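Local structure of putative sugar binding protein (Geobacillus stearothermophilus, 6GT9) at residues A189-H194 against Y205-K210; G227-V232 against G259-T264. The protein binds galactose, and glucose as well, probably as the sugar-recognition component of a three-component sensing system linked to galactan use. All coordinates share one frame; numbering follows the deposited sequence.

Contact 1: A189-H194 against Y205-K210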
loop_
_atom_site.group_PDB
_atom_site.type_symbol
_atom_site.label_atom_id
_atom_site.label_comp_id
_atom_site.label_asym_id
_atom_site.label_seq_id
_atom_site.Cartn_x
_atom_site.Cartn_y
_atom_site.Cartn_z
ATOM N N ALA A 189 -18.896 9.591 -1.367
ATOM C CA ALA A 189 -17.824 10.377 -0.776
ATOM C C ALA A 189 -16.508 9.634 -0.950
ATOM O O ALA A 189 -16.464 8.403 -0.850
ATOM C CB ALA A 189 -18.102 10.652 0.710
ATOM N N ILE A 190 -15.450 10.392 -1.245
ATOM C CA ILE A 190 -14.072 9.903 -1.294
ATOM C C ILE A 190 -13.211 10.945 -0.587
ATOM O O ILE A 190 -13.213 12.117 -0.981
ATOM C CB ILE A 190 -13.577 9.680 -2.741
ATOM C CG1 ILE A 190 -14.549 8.779 -3.513
ATOM C CG2 ILE A 190 -12.168 9.090 -2.762
ATOM C CD1 ILE A 190 -14.149 8.492 -4.951
ATOM N N GLU A 191 -12.500 10.536 0.470
ATOM C CA GLU A 191 -11.665 11.440 1.255
ATOM C C GLU A 191 -10.283 10.831 1.485
ATOM O O GLU A 191 -10.107 9.613 1.477
ATOM C CB GLU A 191 -12.309 11.772 2.611
ATOM C CG GLU A 191 -13.718 12.364 2.506
ATOM C CD GLU A 191 -13.730 13.830 2.087
ATOM O OE1 GLU A 191 -12.652 14.468 2.104
ATOM O OE2 GLU A 191 -14.820 14.343 1.740
ATOM N N GLU A 192 -9.303 11.707 1.710
ATOM C CA GLU A 192 -7.910 11.328 1.918
ATOM C C GLU A 192 -7.574 11.264 3.403
ATOM O O GLU A 192 -7.945 12.151 4.177
ATOM C CB GLU A 192 -6.979 12.330 1.244
ATOM C CG GLU A 192 -7.164 12.422 -0.250
ATOM C CD GLU A 192 -6.296 13.499 -0.865
ATOM O OE1 GLU A 192 -6.731 14.672 -0.881
ATOM O OE2 GLU A 192 -5.178 13.176 -1.322
ATOM N N SER A 193 -6.835 10.227 3.787
ATOM C CA SER A 193 -6.405 10.049 5.168
ATOM C C SER A 193 -4.946 10.427 5.404
ATOM O O SER A 193 -4.529 10.504 6.562
ATOM C CB SER A 193 -6.607 8.592 5.594
ATOM O OG SER A 193 -5.688 7.749 4.895
ATOM N N HIS A 194 -4.161 10.628 4.347
ATOM C CA HIS A 194 -2.711 10.841 4.472
ATOM C C HIS A 194 -2.068 9.763 5.346
ATOM O O HIS A 194 -1.151 10.023 6.131
ATOM C CB HIS A 194 -2.424 12.255 4.971
ATOM C CG HIS A 194 -2.954 13.298 4.042
ATOM N ND1 HIS A 194 -4.107 14.011 4.300
ATOM C CD2 HIS A 194 -2.556 13.663 2.801
ATOM C CE1 HIS A 194 -4.362 14.812 3.280
ATOM N NE2 HIS A 194 -3.436 14.620 2.358
ATOM N N TYR A 205 -15.724 10.674 10.450
ATOM C CA TYR A 205 -16.697 11.429 11.234
ATOM C C TYR A 205 -17.381 12.498 10.385
ATOM O O TYR A 205 -18.613 12.578 10.347
ATOM C CB TYR A 205 -16.003 12.036 12.453
ATOM C CG TYR A 205 -16.889 12.900 13.318
ATOM C CD1 TYR A 205 -17.672 12.342 14.320
ATOM C CD2 TYR A 205 -16.933 14.277 13.136
ATOM C CE1 TYR A 205 -18.480 13.134 15.112
ATOM C CE2 TYR A 205 -17.736 15.077 13.922
ATOM C CZ TYR A 205 -18.508 14.500 14.906
ATOM O OH TYR A 205 -19.314 15.294 15.688
ATOM N N THR A 206 -16.598 13.312 9.671
ATOM C CA THR A 206 -17.197 14.348 8.832
ATOM C C THR A 206 -18.032 13.754 7.700
ATOM O O THR A 206 -19.035 14.352 7.298
ATOM C CB THR A 206 -16.112 15.273 8.271
ATOM O OG1 THR A 206 -15.221 14.528 7.435
ATOM C CG2 THR A 206 -15.308 15.892 9.396
ATOM N N ILE A 207 -17.641 12.588 7.171
ATOM C CA ILE A 207 -18.464 11.925 6.157
ATOM C C ILE A 207 -19.827 11.570 6.732
ATOM O O ILE A 207 -20.867 11.789 6.094
ATOM C CB ILE A 207 -17.753 10.673 5.602
ATOM C CG1 ILE A 207 -16.588 11.043 4.693
ATOM C CG2 ILE A 207 -18.739 9.801 4.827
ATOM C CD1 ILE A 207 -15.800 9.838 4.199
ATOM N N LEU A 208 -19.847 11.015 7.947
ATOM C CA LEU A 208 -21.114 10.609 8.537
ATOM C C LEU A 208 -21.997 11.809 8.866
ATOM O O LEU A 208 -23.227 11.696 8.807
ATOM C CB LEU A 208 -20.863 9.749 9.777
ATOM C CG LEU A 208 -20.113 8.455 9.412
ATOM C CD1 LEU A 208 -19.717 7.637 10.642
ATOM C CD2 LEU A 208 -20.944 7.623 8.449
ATOM N N LYS A 209 -21.413 12.969 9.176
ATOM C CA LYS A 209 -22.278 14.107 9.485
ATOM C C LYS A 209 -22.837 14.748 8.213
ATOM O O LYS A 209 -24.006 15.147 8.188
ATOM C CB LYS A 209 -21.549 15.130 10.372
ATOM C CG LYS A 209 -20.412 15.941 9.749
ATOM C CD LYS A 209 -19.796 16.897 10.810
ATOM C CE LYS A 209 -18.511 17.585 10.324
ATOM N NZ LYS A 209 -17.381 17.549 11.319
ATOM N N LYS A 210 -22.047 14.811 7.136
ATOM C CA LYS A 210 -22.561 15.323 5.867
ATOM C C LYS A 210 -23.414 14.304 5.117
ATOM O O LYS A 210 -24.290 14.694 4.336
ATOM C CB LYS A 210 -21.416 15.775 4.964
ATOM C CG LYS A 210 -20.866 17.154 5.295
ATOM C CD LYS A 210 -19.991 17.674 4.159
ATOM C CE LYS A 210 -20.748 17.678 2.835
ATOM N NZ LYS A 210 -19.910 18.190 1.712
#
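I207 reaches from helix 197-210 down to strand 185-192 and meets two residues there, A189 and E191, each with a different branch. Start at its CB, set toward the strand, where the side chain forks. One branch is the methyl CG2, which sits over A189 and approaches A189 CB at 4.3 Å, a loose methyl-to-methyl contact. The other is CG1, set beside the backbone N of I207 by a chi1 of -73°; this turns the longer arm toward E191, and CG1 lies 3.8 Å from E191 CG. At the tip, CD1 comes in slightly closer, 3.7 Å from the same E191 CG. The ethyl arm and the glutamate therefore pass alongside each other, running in opposite directions, and it is the aliphatic part of the glutamate that does the touching. Its chain bends at chi2, -77°, which carries the carboxylate away from the isoleucine. E191 OE2 remains 6.4 Å from K210 NZ, so the opposite charges may attract weakly but form no salt bridge.

The setting is the edge of the mixed sheet in the lobe holding this strand. A189 and E191 bond through their backbones to strand 154-160, while I207 continues past A189 onto A157 of that neighbour and V214 in the loop beyond the helix. This is the strand-to-helix half of a beta-alpha-beta crossover, in the Rossmann-like lobe familiar from periplasmic binding proteins.

Chemically the join is purely apolar, one buried isoleucine bearing on a methyl and on a methylene. With only van der Waals contact between them, the join is small and non-directional, and the glutamate takes part through its CG while its carboxylate lies away from the isoleucine.

Contact 2: G227-V232 against G259-T264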
loop_
_atom_site.group_PDB
_atom_site.type_symbol
_atom_site.label_atom_id
_atom_site.label_comp_id
_atom_site.label_asym_id
_atom_site.label_seq_id
_atom_site.Cartn_x
_atom_site.Cartn_y
_atom_site.Cartn_z
ATOM N N GLY A 227 -9.145 3.563 11.326
ATOM C CA GLY A 227 -9.719 4.864 11.636
ATOM C C GLY A 227 -11.235 4.861 11.559
ATOM O O GLY A 227 -11.913 5.413 12.429
ATOM N N VAL A 228 -11.786 4.217 10.531
ATOM C CA VAL A 228 -13.239 4.160 10.388
ATOM C C VAL A 228 -13.860 3.372 11.528
ATOM O O VAL A 228 -14.867 3.790 12.112
ATOM C CB VAL A 228 -13.614 3.558 9.026
ATOM C CG1 VAL A 228 -15.141 3.443 8.909
ATOM C CG2 VAL A 228 -13.031 4.385 7.915
ATOM N N ALA A 229 -13.264 2.229 11.878
ATOM C CA ALA A 229 -13.862 1.372 12.895
ATOM C C ALA A 229 -13.935 2.084 14.241
ATOM O O ALA A 229 -14.919 1.936 14.976
ATOM C CB ALA A 229 -13.075 0.072 13.019
ATOM N N LYS A 230 -12.898 2.850 14.587
ATOM C CA LYS A 230 -12.940 3.617 15.826
ATOM C C LYS A 230 -14.135 4.559 15.849
ATOM O O LYS A 230 -14.823 4.676 16.868
ATOM C CB LYS A 230 -11.644 4.403 16.004
ATOM C CG LYS A 230 -11.677 5.409 17.152
ATOM C CD LYS A 230 -10.676 6.555 16.914
ATOM C CE LYS A 230 -10.558 7.479 18.124
ATOM N NZ LYS A 230 -9.826 6.829 19.246
ATOM N N VAL A 231 -14.402 5.239 14.733
ATOM C CA VAL A 231 -15.513 6.185 14.695
ATOM C C VAL A 231 -16.853 5.449 14.726
ATOM O O VAL A 231 -17.786 5.852 15.434
ATOM C CB VAL A 231 -15.372 7.097 13.463
ATOM C CG1 VAL A 231 -16.626 7.941 13.266
ATOM C CG2 VAL A 231 -14.167 7.994 13.635
ATOM N N VAL A 232 -16.962 4.348 13.979
ATOM C CA VAL A 232 -18.200 3.574 13.956
ATOM C C VAL A 232 -18.533 3.061 15.351
ATOM O O VAL A 232 -19.688 3.124 15.796
ATOM C CB VAL A 232 -18.084 2.422 12.936
ATOM C CG1 VAL A 232 -19.238 1.422 13.087
ATOM C CG2 VAL A 232 -18.049 2.979 11.528
ATOM N N GLY A 259 -16.056 -8.181 14.656
ATOM C CA GLY A 259 -17.154 -7.959 13.738
ATOM C C GLY A 259 -17.317 -6.527 13.279
ATOM O O GLY A 259 -18.134 -6.270 12.387
ATOM N N THR A 260 -16.549 -5.591 13.847
ATOM C CA THR A 260 -16.643 -4.191 13.445
ATOM C C THR A 260 -16.221 -4.003 11.994
ATOM O O THR A 260 -16.894 -3.304 11.227
ATOM C CB THR A 260 -15.779 -3.333 14.362
ATOM O OG1 THR A 260 -16.076 -3.649 15.729
ATOM C CG2 THR A 260 -16.039 -1.866 14.100
ATOM N N ILE A 261 -15.078 -4.595 11.607
ATOM C CA ILE A 261 -14.662 -4.686 10.210
ATOM C C ILE A 261 -15.183 -5.993 9.634
ATOM O O ILE A 261 -15.132 -7.039 10.287
ATOM C CB ILE A 261 -13.126 -4.580 10.092
ATOM C CG1 ILE A 261 -12.687 -3.175 10.532
ATOM C CG2 ILE A 261 -12.657 -4.895 8.680
ATOM C CD1 ILE A 261 -11.185 -2.928 10.463
ATOM N N ALA A 262 -15.704 -5.938 8.410
ATOM C CA ALA A 262 -16.257 -7.122 7.758
ATOM C C ALA A 262 -15.248 -7.870 6.898
ATOM O O ALA A 262 -15.351 -9.097 6.745
ATOM C CB ALA A 262 -17.451 -6.730 6.886
ATOM N N ALA A 263 -14.282 -7.171 6.308
ATOM C CA ALA A 263 -13.380 -7.831 5.380
ATOM C C ALA A 263 -12.130 -6.986 5.238
ATOM O O ALA A 263 -12.121 -5.804 5.578
ATOM C CB ALA A 263 -14.027 -8.031 4.013
ATOM N N THR A 264 -11.073 -7.599 4.716
ATOM C CA THR A 264 -9.888 -6.806 4.423
ATOM C C THR A 264 -9.067 -7.486 3.333
ATOM O O THR A 264 -9.086 -8.711 3.184
ATOM C CB THR A 264 -9.062 -6.534 5.698
ATOM O OG1 THR A 264 -8.150 -5.461 5.442
ATOM C CG2 THR A 264 -8.285 -7.766 6.145
#
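A229, a buried alanine of helix 224-235, presents its methyl to two successive residues, T260 and I261, just past the end of helix 250-258. The turn begins at G259, whose positive phi of 88° closes that helix in a Schellman motif and redirects the chain. T260 comes next, its CB set toward helix 224-235. Its CG2 touches A229 CB at 3.7 Å and also lies 4.1 Å from A229 O. With chi1 at -50°, the methyl is the branch given to the alanine, while the hydroxyl lies beside the backbone N of T260 and hydrogen-bonds E233 OE1, one turn beyond A229 on helix 224-235. I261 follows: its CB is not aimed at the helix, but CG1 swings in to 4.1 Å from A229 CB. Y255 of helix 250-258 packs on A229, T260 and I261 alike. Beyond them the chain enters strand 263-266, where T264 OG1 bonds the carbonyl of D247, a galactose-binding residue.

The contact thus joins a helix to the helix-to-strand turn of the next beta-alpha unit. T260 splits its chemistry, methyl to the alanine and hydroxyl to a glutamate, so a snug apolar fit and a directional polar bond hold the turn against helix 224-235.

How the contacts relate
Following the chain from the N terminus, contact 1 comes first and closes a short loop, ten residues lying between its two segments, as the chain leaves strand 185-192 and runs up helix 197-210. The chain then adds strand 216-219 before contact 2 opens on helix 224-235; its loop takes in strand 242-246 and helix 250-258. The two loops follow in series, neither nesting nor crossing. They meet through their helices: L208 CD1 lies 4.1 Å from V231 CG1, with the contact centres about 14 Å apart. Contact 1 ties a helix to edge strand 185-192 of the mixed sheet; contact 2 ties the next helix to the turn leading into strand 263-266, which lies beside the opposite edge.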